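PDB 1VQ0: 33 kDa chaperonin from Thermotoga maritima, which probably acts as a redox-regulated molecular chaperone, protecting thermally unfolding and oxidatively damaged proteins from irreversible aggregation. Local coordinates for residues S27-R32 and A59-P64; S45-V50 and V104-N109; L52-I57 and I168-D173; W65-E70 and R129-K134; S139-V144 and L152-A157. All blocks are in the same frame, centred on the assembly; numbering follows the deposited sequence.

Contact 1: residues S27-R32 and A59-P64; sequences SIVRMR and AALVTP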
# COMPACT_ATOMS: atom_id res chain seq x y z
N SER A 27 -6.21 -21.08 -12.59
CA SER A 27 -5.00 -21.59 -11.94
C SER A 27 -5.53 -22.69 -11.03
O SER A 27 -6.51 -22.45 -10.33
CB SER A 27 -4.46 -20.48 -10.99
OG SER A 27 -3.10 -20.56 -10.92
N ILE A 28 -4.88 -23.85 -11.00
CA ILE A 28 -5.19 -24.89 -10.00
C ILE A 28 -3.89 -25.63 -9.65
O ILE A 28 -3.05 -25.92 -10.51
CB ILE A 28 -6.29 -25.88 -10.51
CG1 ILE A 28 -6.70 -26.88 -9.43
CG2 ILE A 28 -5.80 -26.67 -11.74
CD1 ILE A 28 -8.08 -27.54 -9.68
N VAL A 29 -3.71 -25.89 -8.38
CA VAL A 29 -2.37 -26.29 -7.88
C VAL A 29 -2.54 -27.42 -6.88
O VAL A 29 -3.48 -27.44 -6.10
CB VAL A 29 -1.55 -25.09 -7.31
CG1 VAL A 29 -2.06 -24.61 -5.93
CG2 VAL A 29 -0.06 -25.43 -7.24
N ARG A 30 -1.67 -28.41 -7.00
CA ARG A 30 -1.50 -29.43 -5.99
C ARG A 30 -0.05 -29.34 -5.52
O ARG A 30 0.89 -29.57 -6.30
CB ARG A 30 -1.73 -30.82 -6.58
CG ARG A 30 -3.18 -31.12 -6.93
CD ARG A 30 -3.93 -31.86 -5.86
NE ARG A 30 -4.04 -33.28 -6.17
CZ ARG A 30 -4.15 -34.27 -5.28
NH1 ARG A 30 -4.14 -34.04 -3.97
NH2 ARG A 30 -4.21 -35.53 -5.73
N MET A 31 0.12 -29.06 -4.25
CA MET A 31 1.43 -28.78 -3.76
C MET A 31 1.72 -29.20 -2.31
O MET A 31 2.42 -28.49 -1.58
CB MET A 31 1.75 -27.29 -3.99
CG MET A 31 0.74 -26.28 -3.35
SD MET A 31 1.15 -24.58 -3.77
CE MET A 31 2.29 -24.30 -2.52
N ARG A 32 1.22 -30.37 -1.93
CA ARG A 32 1.53 -30.92 -0.62
C ARG A 32 3.02 -31.01 -0.31
O ARG A 32 3.43 -30.70 0.83
CB ARG A 32 0.81 -32.24 -0.35
CG ARG A 32 1.32 -33.42 -0.98
CD ARG A 32 0.78 -34.67 -0.33
NE ARG A 32 1.33 -35.87 -0.94
CZ ARG A 32 0.86 -37.09 -0.74
NH1 ARG A 32 -0.18 -37.32 0.07
NH2 ARG A 32 1.42 -38.11 -1.35
N ALA A 59 -0.08 -17.51 -2.96
CA ALA A 59 1.07 -17.05 -3.74
C ALA A 59 1.36 -17.91 -5.04
O ALA A 59 1.61 -17.36 -6.12
CB ALA A 59 2.29 -16.95 -2.83
N ALA A 60 1.30 -19.23 -4.90
CA ALA A 60 1.50 -20.13 -6.02
C ALA A 60 0.48 -19.95 -7.11
O ALA A 60 0.82 -20.01 -8.27
CB ALA A 60 1.45 -21.54 -5.58
N LEU A 61 -0.77 -19.75 -6.72
CA LEU A 61 -1.85 -19.65 -7.69
C LEU A 61 -1.72 -18.48 -8.66
O LEU A 61 -2.25 -18.54 -9.79
CB LEU A 61 -3.22 -19.63 -6.99
CG LEU A 61 -3.67 -21.00 -6.45
CD1 LEU A 61 -4.87 -20.83 -5.57
CD2 LEU A 61 -4.01 -22.01 -7.50
N VAL A 62 -1.03 -17.41 -8.23
CA VAL A 62 -0.88 -16.20 -9.06
C VAL A 62 0.40 -16.28 -9.90
O VAL A 62 0.56 -15.49 -10.80
CB VAL A 62 -0.91 -14.85 -8.28
CG1 VAL A 62 -2.22 -14.71 -7.44
CG2 VAL A 62 0.24 -14.79 -7.32
N THR A 63 1.28 -17.26 -9.65
CA THR A 63 2.57 -17.34 -10.44
C THR A 63 2.47 -17.24 -11.95
O THR A 63 3.35 -16.63 -12.55
CB THR A 63 3.44 -18.56 -10.13
OG1 THR A 63 2.66 -19.75 -10.15
CG2 THR A 63 4.03 -18.46 -8.68
N PRO A 64 1.47 -17.87 -12.59
CA PRO A 64 1.41 -17.85 -14.09
C PRO A 64 1.22 -16.47 -14.65
O PRO A 64 1.41 -16.26 -15.82
CB PRO A 64 0.16 -18.66 -14.41
CG PRO A 64 -0.08 -19.43 -13.17
CD PRO A 64 0.37 -18.65 -12.02

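Contact 2: residues S45-V50 and V104-N109; sequences SYLATV and VELPLN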
# COMPACT_ATOMS: atom_id res chain seq x y z
N SER A 45 3.90 -25.97 13.73
CA SER A 45 2.81 -26.65 14.39
C SER A 45 1.76 -27.00 13.35
O SER A 45 1.80 -26.51 12.20
CB SER A 45 2.20 -25.69 15.42
OG SER A 45 1.53 -24.59 14.77
N TYR A 46 0.79 -27.81 13.73
CA TYR A 46 -0.33 -28.11 12.82
C TYR A 46 -1.05 -26.84 12.36
O TYR A 46 -1.27 -26.60 11.20
CB TYR A 46 -1.31 -29.10 13.46
CG TYR A 46 -0.74 -30.46 13.74
CD1 TYR A 46 -0.19 -31.22 12.72
CD2 TYR A 46 -0.72 -30.99 15.04
CE1 TYR A 46 0.35 -32.46 12.95
CE2 TYR A 46 -0.20 -32.25 15.30
CZ TYR A 46 0.34 -32.98 14.24
OH TYR A 46 0.90 -34.24 14.43
N LEU A 47 -1.38 -25.98 13.30
CA LEU A 47 -2.11 -24.80 12.93
C LEU A 47 -1.29 -23.87 11.99
O LEU A 47 -1.82 -23.33 11.05
CB LEU A 47 -2.55 -24.08 14.21
CG LEU A 47 -3.16 -22.71 14.04
CD1 LEU A 47 -4.44 -22.79 13.16
CD2 LEU A 47 -3.42 -22.08 15.40
N ALA A 48 -0.01 -23.67 12.30
CA ALA A 48 0.87 -22.81 11.53
C ALA A 48 1.14 -23.41 10.16
O ALA A 48 1.29 -22.68 9.19
CB ALA A 48 2.17 -22.61 12.25
N THR A 49 1.11 -24.72 10.07
CA THR A 49 1.15 -25.43 8.77
C THR A 49 -0.04 -25.01 7.89
O THR A 49 0.10 -24.70 6.72
CB THR A 49 1.15 -26.96 8.99
OG1 THR A 49 2.31 -27.36 9.73
CG2 THR A 49 1.28 -27.70 7.65
N VAL A 50 -1.24 -24.96 8.48
CA VAL A 50 -2.42 -24.70 7.68
C VAL A 50 -2.44 -23.20 7.28
O VAL A 50 -2.77 -22.86 6.16
CB VAL A 50 -3.70 -25.14 8.47
CG1 VAL A 50 -5.00 -24.64 7.78
CG2 VAL A 50 -3.74 -26.64 8.59
N VAL A 104 2.37 -21.68 17.15
CA VAL A 104 1.04 -21.28 17.56
C VAL A 104 0.07 -22.49 17.61
O VAL A 104 0.07 -23.34 16.70
CB VAL A 104 0.47 -20.19 16.60
CG1 VAL A 104 0.23 -20.76 15.22
CG2 VAL A 104 -0.83 -19.61 17.18
N GLU A 105 -0.73 -22.53 18.67
CA GLU A 105 -1.80 -23.50 18.85
C GLU A 105 -3.06 -22.78 19.32
O GLU A 105 -2.98 -21.81 20.05
CB GLU A 105 -1.46 -24.50 19.93
CG GLU A 105 -0.27 -25.41 19.66
CD GLU A 105 0.02 -26.34 20.87
OE1 GLU A 105 -0.65 -26.26 21.95
OE2 GLU A 105 0.94 -27.16 20.75
N LEU A 106 -4.21 -23.30 18.96
CA LEU A 106 -5.51 -22.78 19.39
C LEU A 106 -6.48 -23.97 19.38
O LEU A 106 -6.21 -24.97 18.70
CB LEU A 106 -6.01 -21.77 18.33
CG LEU A 106 -5.52 -20.32 18.38
CD1 LEU A 106 -6.21 -19.52 17.29
CD2 LEU A 106 -5.87 -19.78 19.73
N PRO A 107 -7.60 -23.89 20.09
CA PRO A 107 -8.66 -24.87 19.93
C PRO A 107 -9.15 -24.88 18.48
O PRO A 107 -9.00 -23.89 17.74
CB PRO A 107 -9.78 -24.33 20.84
CG PRO A 107 -9.00 -23.51 21.94
CD PRO A 107 -7.96 -22.85 21.09
N LEU A 108 -9.70 -25.99 18.06
CA LEU A 108 -10.40 -26.02 16.78
C LEU A 108 -11.57 -25.04 16.83
O LEU A 108 -12.12 -24.77 17.90
CB LEU A 108 -10.91 -27.41 16.48
CG LEU A 108 -9.89 -28.51 16.38
CD1 LEU A 108 -10.60 -29.88 16.36
CD2 LEU A 108 -9.02 -28.29 15.15
N ASN A 109 -11.97 -24.52 15.67
CA ASN A 109 -13.21 -23.73 15.60
C ASN A 109 -14.43 -24.64 15.83
O ASN A 109 -14.26 -25.85 15.97
CB ASN A 109 -13.29 -22.92 14.29
CG ASN A 109 -13.55 -23.77 13.03
OD1 ASN A 109 -14.11 -24.90 13.08
ND2 ASN A 109 -13.17 -23.20 11.89
O HOH W 1 -1.34 -26.41 16.11

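Contact 3: residues L52-I57 and I168-D173; sequences LGRALI and IGVLVD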
# COMPACT_ATOMS: atom_id res chain seq x y z
N LEU A 52 0.17 -20.85 7.09
CA LEU A 52 1.21 -20.66 6.09
C LEU A 52 0.93 -21.39 4.76
O LEU A 52 1.18 -20.85 3.72
CB LEU A 52 2.57 -21.00 6.64
CG LEU A 52 3.80 -20.69 5.73
CD1 LEU A 52 3.77 -19.26 5.19
CD2 LEU A 52 5.13 -20.93 6.42
N GLY A 53 0.44 -22.63 4.84
CA GLY A 53 0.13 -23.41 3.66
C GLY A 53 -0.89 -22.71 2.77
O GLY A 53 -0.73 -22.62 1.57
N ARG A 54 -1.93 -22.18 3.37
CA ARG A 54 -2.93 -21.51 2.61
C ARG A 54 -2.36 -20.29 1.90
O ARG A 54 -2.73 -20.01 0.73
CB ARG A 54 -4.06 -21.05 3.48
CG ARG A 54 -5.05 -22.14 3.95
CD ARG A 54 -6.37 -21.52 4.47
NE ARG A 54 -7.15 -22.48 5.23
CZ ARG A 54 -8.26 -22.18 5.90
NH1 ARG A 54 -8.73 -20.95 5.89
NH2 ARG A 54 -8.91 -23.11 6.58
N ALA A 55 -1.48 -19.59 2.61
CA ALA A 55 -0.84 -18.41 2.11
C ALA A 55 0.13 -18.73 0.94
O ALA A 55 0.05 -18.05 -0.10
CB ALA A 55 -0.14 -17.66 3.20
N LEU A 56 0.95 -19.80 1.12
CA LEU A 56 1.82 -20.35 0.07
C LEU A 56 1.00 -20.78 -1.16
O LEU A 56 1.39 -20.52 -2.27
CB LEU A 56 2.64 -21.55 0.57
CG LEU A 56 3.66 -21.25 1.65
CD1 LEU A 56 4.33 -22.52 2.27
CD2 LEU A 56 4.72 -20.32 1.03
N ILE A 57 -0.12 -21.45 -0.94
CA ILE A 57 -1.00 -21.84 -2.07
C ILE A 57 -1.45 -20.58 -2.83
O ILE A 57 -1.31 -20.49 -4.04
CB ILE A 57 -2.19 -22.68 -1.58
CG1 ILE A 57 -1.67 -24.02 -1.03
CG2 ILE A 57 -3.23 -22.91 -2.69
CD1 ILE A 57 -2.62 -24.71 -0.03
N ILE A 168 -9.06 -22.75 -1.30
CA ILE A 168 -7.76 -23.18 -0.77
C ILE A 168 -7.96 -24.08 0.45
O ILE A 168 -8.80 -23.79 1.30
CB ILE A 168 -6.88 -21.94 -0.35
CG1 ILE A 168 -6.53 -21.02 -1.54
CG2 ILE A 168 -5.58 -22.42 0.29
CD1 ILE A 168 -5.81 -19.75 -1.14
N GLY A 169 -7.16 -25.15 0.54
CA GLY A 169 -7.30 -26.14 1.62
C GLY A 169 -5.97 -26.82 1.89
O GLY A 169 -5.19 -27.10 0.96
N VAL A 170 -5.69 -27.04 3.17
CA VAL A 170 -4.52 -27.79 3.60
C VAL A 170 -4.99 -28.85 4.63
O VAL A 170 -5.57 -28.49 5.63
CB VAL A 170 -3.51 -26.89 4.30
CG1 VAL A 170 -2.49 -27.74 5.01
CG2 VAL A 170 -2.84 -25.95 3.31
N LEU A 171 -4.77 -30.12 4.33
CA LEU A 171 -4.98 -31.25 5.26
C LEU A 171 -3.62 -31.82 5.68
O LEU A 171 -2.80 -32.27 4.89
CB LEU A 171 -5.82 -32.34 4.61
CG LEU A 171 -6.29 -33.48 5.48
CD1 LEU A 171 -7.36 -32.96 6.47
CD2 LEU A 171 -6.85 -34.66 4.65
N VAL A 172 -3.41 -31.77 6.98
CA VAL A 172 -2.20 -32.18 7.66
C VAL A 172 -2.58 -33.14 8.87
O VAL A 172 -3.55 -32.87 9.58
CB VAL A 172 -1.54 -30.93 8.23
CG1 VAL A 172 -2.44 -30.32 9.36
CG2 VAL A 172 -0.14 -31.28 8.75
N ASP A 173 -1.82 -34.23 9.07
CA ASP A 173 -1.89 -35.07 10.31
C ASP A 173 -0.48 -35.41 10.77
O ASP A 173 0.45 -34.74 10.36
CB ASP A 173 -2.76 -36.33 10.10
CG ASP A 173 -2.35 -37.14 8.89
OD1 ASP A 173 -1.12 -37.36 8.72
OD2 ASP A 173 -3.19 -37.63 8.08
O HOH W 2 -7.53 -25.63 5.04

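Contact 4: residues W65-E70 and R129-K134; sequences WLAEKE and RDLGLK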
# COMPACT_ATOMS: atom_id res chain seq x y z
N TRP A 65 0.86 -15.53 -13.78
CA TRP A 65 0.40 -14.20 -14.19
C TRP A 65 1.34 -13.11 -13.76
O TRP A 65 1.10 -11.96 -14.03
CB TRP A 65 -1.02 -13.95 -13.70
CG TRP A 65 -1.94 -15.06 -14.08
CD1 TRP A 65 -2.04 -15.68 -15.33
CD2 TRP A 65 -2.87 -15.75 -13.24
NE1 TRP A 65 -2.96 -16.70 -15.28
CE2 TRP A 65 -3.49 -16.76 -14.02
CE3 TRP A 65 -3.24 -15.61 -11.91
CZ2 TRP A 65 -4.44 -17.62 -13.49
CZ3 TRP A 65 -4.23 -16.47 -11.38
CH2 TRP A 65 -4.82 -17.44 -12.18
N LEU A 66 2.45 -13.48 -13.14
CA LEU A 66 3.47 -12.47 -12.77
C LEU A 66 4.25 -11.91 -13.98
O LEU A 66 4.34 -12.56 -15.02
CB LEU A 66 4.41 -13.04 -11.70
CG LEU A 66 3.69 -13.67 -10.53
CD1 LEU A 66 4.70 -14.25 -9.50
CD2 LEU A 66 2.76 -12.62 -9.88
N ALA A 67 4.78 -10.68 -13.85
CA ALA A 67 5.68 -10.17 -14.86
C ALA A 67 7.01 -10.94 -14.84
O ALA A 67 7.23 -11.77 -14.00
CB ALA A 67 5.91 -8.69 -14.64
N GLU A 68 7.90 -10.69 -15.80
CA GLU A 68 9.19 -11.41 -15.88
C GLU A 68 10.08 -10.97 -14.71
O GLU A 68 10.25 -9.80 -14.48
CB GLU A 68 9.88 -11.04 -17.20
CG GLU A 68 11.20 -11.81 -17.47
CD GLU A 68 12.09 -11.21 -18.59
OE1 GLU A 68 11.82 -10.07 -19.10
OE2 GLU A 68 13.08 -11.90 -18.96
N LYS A 69 10.64 -11.90 -13.96
CA LYS A 69 11.47 -11.56 -12.79
C LYS A 69 10.70 -10.90 -11.65
O LYS A 69 11.30 -10.29 -10.77
CB LYS A 69 12.69 -10.72 -13.19
CG LYS A 69 13.70 -11.48 -14.11
CD LYS A 69 14.71 -10.55 -14.73
CE LYS A 69 15.60 -11.34 -15.72
NZ LYS A 69 16.68 -10.53 -16.35
N GLU A 70 9.39 -11.03 -11.62
CA GLU A 70 8.66 -10.51 -10.46
C GLU A 70 8.79 -11.38 -9.22
O GLU A 70 8.74 -12.61 -9.30
CB GLU A 70 7.19 -10.32 -10.81
CG GLU A 70 6.36 -9.80 -9.63
CD GLU A 70 4.94 -9.41 -10.05
OE1 GLU A 70 4.67 -9.45 -11.23
OE2 GLU A 70 4.11 -9.14 -9.18
N ARG A 129 4.45 -6.07 -5.01
CA ARG A 129 4.82 -6.46 -6.35
C ARG A 129 6.18 -5.86 -6.68
O ARG A 129 6.34 -4.67 -6.88
CB ARG A 129 3.78 -6.00 -7.31
CG ARG A 129 2.53 -6.85 -7.28
CD ARG A 129 2.47 -7.63 -8.61
NE ARG A 129 1.55 -7.04 -9.49
CZ ARG A 129 1.43 -7.23 -10.79
NH1 ARG A 129 2.21 -7.96 -11.57
NH2 ARG A 129 0.49 -6.59 -11.36
N ASP A 130 7.16 -6.71 -6.71
CA ASP A 130 8.54 -6.29 -6.91
C ASP A 130 8.94 -6.65 -8.38
O ASP A 130 9.24 -7.80 -8.70
CB ASP A 130 9.37 -7.01 -5.85
CG ASP A 130 10.80 -6.70 -5.95
OD1 ASP A 130 11.16 -5.83 -6.80
OD2 ASP A 130 11.63 -7.32 -5.27
N LEU A 131 8.88 -5.65 -9.24
CA LEU A 131 8.94 -5.82 -10.70
C LEU A 131 10.17 -5.14 -11.28
O LEU A 131 10.12 -4.65 -12.39
CB LEU A 131 7.69 -5.16 -11.34
CG LEU A 131 6.34 -5.81 -10.98
CD1 LEU A 131 5.22 -4.82 -11.12
CD2 LEU A 131 6.14 -6.92 -11.92
N GLY A 132 11.26 -5.05 -10.53
CA GLY A 132 12.47 -4.40 -11.05
C GLY A 132 12.46 -2.88 -11.18
O GLY A 132 13.28 -2.30 -11.95
N LEU A 133 11.56 -2.20 -10.45
CA LEU A 133 11.63 -0.74 -10.34
C LEU A 133 12.35 -0.43 -9.04
O LEU A 133 12.64 -1.35 -8.31
CB LEU A 133 10.23 -0.11 -10.41
CG LEU A 133 9.43 -0.30 -11.72
CD1 LEU A 133 8.17 0.51 -11.70
CD2 LEU A 133 10.22 0.11 -13.00
N LYS A 134 12.65 0.83 -8.74
CA LYS A 134 13.50 1.20 -7.57
C LYS A 134 12.93 0.72 -6.25
O LYS A 134 13.66 0.37 -5.36
CB LYS A 134 13.76 2.73 -7.48
CG LYS A 134 14.91 3.22 -8.35
CD LYS A 134 14.99 4.76 -8.37
CE LYS A 134 15.78 5.26 -9.57
NZ LYS A 134 15.87 6.75 -9.65

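Contact 5: residues S139-V144 and L152-A157; sequences SQVPLV and LAYYFA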
# COMPACT_ATOMS: atom_id res chain seq x y z
N SER A 139 0.10 -2.69 -1.98
CA SER A 139 -1.30 -2.41 -1.83
C SER A 139 -1.78 -3.11 -0.59
O SER A 139 -1.50 -4.26 -0.40
CB SER A 139 -2.02 -2.78 -3.14
OG SER A 139 -3.44 -2.72 -2.99
N GLN A 140 -2.47 -2.37 0.29
CA GLN A 140 -3.00 -2.84 1.57
C GLN A 140 -4.51 -2.68 1.69
O GLN A 140 -5.08 -1.65 1.38
CB GLN A 140 -2.32 -2.13 2.74
CG GLN A 140 -2.78 -2.65 4.11
CD GLN A 140 -2.21 -1.87 5.28
OE1 GLN A 140 -1.00 -1.76 5.39
NE2 GLN A 140 -3.09 -1.27 6.13
N VAL A 141 -5.17 -3.75 2.11
CA VAL A 141 -6.61 -3.77 2.29
C VAL A 141 -6.93 -4.38 3.67
O VAL A 141 -6.16 -5.20 4.16
CB VAL A 141 -7.34 -4.53 1.13
CG1 VAL A 141 -7.10 -3.85 -0.21
CG2 VAL A 141 -6.99 -6.01 1.09
N PRO A 142 -8.07 -4.03 4.26
CA PRO A 142 -8.47 -4.66 5.47
C PRO A 142 -8.87 -6.11 5.20
O PRO A 142 -9.25 -6.42 4.08
CB PRO A 142 -9.64 -3.81 5.98
CG PRO A 142 -10.09 -2.98 4.77
CD PRO A 142 -9.04 -3.08 3.76
N LEU A 143 -8.68 -6.98 6.21
CA LEU A 143 -9.06 -8.38 6.04
C LEU A 143 -10.57 -8.42 5.99
O LEU A 143 -11.23 -7.60 6.57
CB LEU A 143 -8.54 -9.25 7.18
CG LEU A 143 -7.07 -9.50 7.24
CD1 LEU A 143 -6.73 -10.17 8.66
CD2 LEU A 143 -6.59 -10.41 6.06
N VAL A 144 -11.08 -9.34 5.21
CA VAL A 144 -12.47 -9.62 5.09
C VAL A 144 -12.95 -10.69 6.09
O VAL A 144 -14.04 -10.58 6.62
CB VAL A 144 -12.76 -10.21 3.66
CG1 VAL A 144 -14.13 -10.97 3.65
CG2 VAL A 144 -12.76 -9.10 2.66
N LEU A 152 -7.79 -12.63 -0.13
CA LEU A 152 -7.02 -12.49 -1.36
C LEU A 152 -7.91 -12.20 -2.52
O LEU A 152 -7.61 -11.33 -3.33
CB LEU A 152 -6.21 -13.74 -1.70
CG LEU A 152 -4.77 -13.51 -2.18
CD1 LEU A 152 -4.33 -14.59 -2.97
CD2 LEU A 152 -4.51 -12.38 -2.92
N ALA A 153 -9.05 -12.88 -2.58
CA ALA A 153 -10.10 -12.53 -3.58
C ALA A 153 -10.53 -11.06 -3.50
O ALA A 153 -10.63 -10.42 -4.49
CB ALA A 153 -11.31 -13.45 -3.46
N TYR A 154 -10.69 -10.53 -2.28
CA TYR A 154 -11.05 -9.13 -2.08
C TYR A 154 -9.94 -8.14 -2.49
O TYR A 154 -10.22 -7.10 -3.08
CB TYR A 154 -11.48 -8.91 -0.65
CG TYR A 154 -11.92 -7.53 -0.26
CD1 TYR A 154 -13.13 -7.00 -0.68
CD2 TYR A 154 -11.14 -6.77 0.59
CE1 TYR A 154 -13.51 -5.71 -0.32
CE2 TYR A 154 -11.50 -5.53 0.97
CZ TYR A 154 -12.67 -5.00 0.54
OH TYR A 154 -12.94 -3.76 0.97
N TYR A 155 -8.70 -8.47 -2.18
CA TYR A 155 -7.55 -7.72 -2.69
C TYR A 155 -7.70 -7.60 -4.24
O TYR A 155 -7.72 -6.47 -4.83
CB TYR A 155 -6.21 -8.38 -2.31
CG TYR A 155 -5.15 -7.90 -3.23
CD1 TYR A 155 -4.50 -6.68 -2.99
CD2 TYR A 155 -4.81 -8.65 -4.38
CE1 TYR A 155 -3.53 -6.19 -3.91
CE2 TYR A 155 -3.89 -8.17 -5.31
CZ TYR A 155 -3.23 -6.95 -5.08
OH TYR A 155 -2.33 -6.45 -6.01
N PHE A 156 -7.89 -8.74 -4.89
CA PHE A 156 -7.96 -8.71 -6.36
C PHE A 156 -9.13 -7.85 -6.86
O PHE A 156 -8.92 -6.95 -7.69
CB PHE A 156 -7.91 -10.12 -7.00
CG PHE A 156 -6.50 -10.67 -7.10
CD1 PHE A 156 -5.65 -10.23 -8.11
CD2 PHE A 156 -6.00 -11.64 -6.18
CE1 PHE A 156 -4.32 -10.73 -8.21
CE2 PHE A 156 -4.67 -12.11 -6.27
CZ PHE A 156 -3.84 -11.65 -7.27
N ALA A 157 -10.34 -8.08 -6.33
CA ALA A 157 -11.51 -7.29 -6.72
C ALA A 157 -11.29 -5.76 -6.52
O ALA A 157 -11.56 -4.95 -7.41
CB ALA A 157 -12.82 -7.78 -5.98

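Contact 1: residues S27-R32 and A59-P64
S27 and V29 of strand 24-30, with M31 just beyond it, meet A60 and L61 toward the C-terminal end of helix 46-62: a helix laid on one face of a beta sheet. The strand's alternation is the evidence, since the CB atoms of S27 and V29 point toward the helix, whereas I28 points away and packs against helix 219-227; M31, just past the strand, also points toward the helix. The polar link is S27 OG donating to L61 O. At 2.5 Å these two atoms are modelled very close, so the exact length is doubtful.

V29 holds CG1 in the crowded position between its backbone N and carbonyl carbon (chi1 74°), which sets this methyl 3.6 Å from L61 CD2. The two side chains cross obliquely, and V29 CG2, the branch anti to the backbone N, reaches A60 CB only loosely at 4.5 Å. In M31, chi1 of 57° with an extended chi2 (-177°) brings SD to 3.6 Å from A60 CB; the bend at chi3 then turns only CE. A59 and V62 turn instead to strand 84-90, so the helix has sheet strands on more than one side. Within 59-64, A60 O receives two donors from one residue: T63 N at 3.1 Å, and T63 OG1, in the carbonyl plane, at 2.6 Å.

Contact 2: residues S45-V50 and V104-N109
S45 and V104 form the direct polar link: S45 OG donates to V104 O over 2.7 Å, tilted 15° from the carbonyl plane. The same hydroxyl accepts from A48 N (OG to N 3.1 Å, N-H...O angle 162°), so it bridges loop and helix. With OG between the backbone N and the carbonyl carbon (chi1 69°), the hydroxyl is within bonding distance of both A48 N and V104 O. A water adds a second path, accepting from L47 N at 2.8 Å and donating weakly to V104 O.

The apolar part centres on L47. Its CD2 reaches V104 CG1 and L106 CB, each at 3.9 Å, and so lies against two residues of the loop. A48 CB adds a contact of 4.0 Å to V104 CG1. Farther along the helix, V50 turns instead to strand 164-173 and to V116 of helix 116-120.

A serine side chain accepting from the backbone N-H three residues on is an N-cap, and here it starts helix 46-62 while fastening that end to the loop between strand 94-99 and helix 116-120.

Contact 3: residues L52-I57 and I168-D173
I57 has CG1 anti to its carbonyl carbon (chi1 -66°) and V170 holds CG2 likewise, torsions that bring I57 CD1 to 3.6 Å from V170 CG2. The side chains of I57 and I168 slide past each other in opposite directions, I57 CG2 lying 3.8 Å from I168 CG2. G53 has no side chain, and V170 CG2 approaches its backbone C to 3.8 Å. The aliphatic part of R54 crosses I168, CG to CG2 being 3.7 Å. Beyond it, R54 NE and V170 N both donate to one water, at 3.2 and 3.0 Å, while R54 NH1 makes a salt bridge to E147. Cut back to an alanine, I57 would lose its CD1 and CG2, which is likely to open a gap beside V170 and I168. The short axes of helix and strand approach to 7.8 Å at 138°, so helix 46-62 runs roughly against strand 164-173. This is alpha/beta layer packing, the helix covering a strand that is outermost in the sheet of this chain.

Contact 4: residues W65-E70 and R129-K134
E70 and R129 form a salt bridge that ties a type II beta turn, A67 to E70, to the end of strand 123-130. R129 NH1 donates to E70 OE1 over 2.9 Å, at an N-H...O angle of 156°, and OE1 lies close to the guanidinium plane. The bends of R129 at chi2 and chi3 bring its edge round to an E70 chain that runs extended beyond CG. OE1 takes a second bond, from A67 N at 2.9 Å and nearly along the C-O axis, so turn and strand share one oxygen. OE2 is modelled too close to R129 CD, so its place is doubtful and nothing is rested on it.

Outward from this, E70 CA makes a C-H...O contact with D130 O at 3.3 Å. L131 lies beside E70, pointing the same way, with CD1 over one face of the R129 guanidinium, toward its rim. Shortening L131 to an alanine is likely to take away the methyl on that face and the CD2 that A67 CB packs on. Farther along 129-134, L133 packs on Y154 of the second subunit. A67 CB and L131 CD2 lie 3.3 Å apart, closer than usual van der Waals contact.

Contact 5: residues S139-V144 and L152-A157
Side-chain packing of Y154 and Y155 against S139, V141 and V144 joins helix 149-160 to strand 137-142, the strand at one end of the sheet in this chain. The short axes pass 9.0 Å apart at 122°, and the contact relies on carbon surfaces, without a direct hydrogen bond between the segments. V144 CG2 stands over one face of the Y154 ring, 3.4 Å from its CG. The ring is swung there by chi1 of -179°, with CG anti to the backbone N. V141 CG2 sits between the two tyrosines, 4.2 Å from both Y154 CD2 and Y155 CB. Y155 offers its edge, near the ring plane, to S139, with CE1 3.6 Å from OG.

S139 OG is bonded to S159 and Y155 OH to E160. S139 and Q140 also pair with an antiparallel strand of the second subunit, and Y154 packs on F137 of that chain. The chemistry implies a mainly apolar seam held by packing, with the S139 and Y155 hydroxyls bonded outside the two segments, while the same strand carries the sheet into the second subunit.

From the N terminus, strand 24-30 opens contact 1, which closes at 59-64 over a mostly helical connection. Contacts 2 and 3 open within that loop, on helix 46-62, and close later, at 104-109 and 168-173, so both cross contact 1 and each other. One helix thereby reaches strand 24-30, a loop and strand 164-173. Contact 4, 65-70 with 129-134, starts after contact 1 has closed and crosses contact 2. Contact 5, 139-144 with 152-157, follows in series. Contact 3 spans both. Contacts 2 and 4 lie on opposite sides of the chain's centre, about 33 Å apart between centres, while contacts 4 and 5 use neighbouring strands and both touch the second subunit.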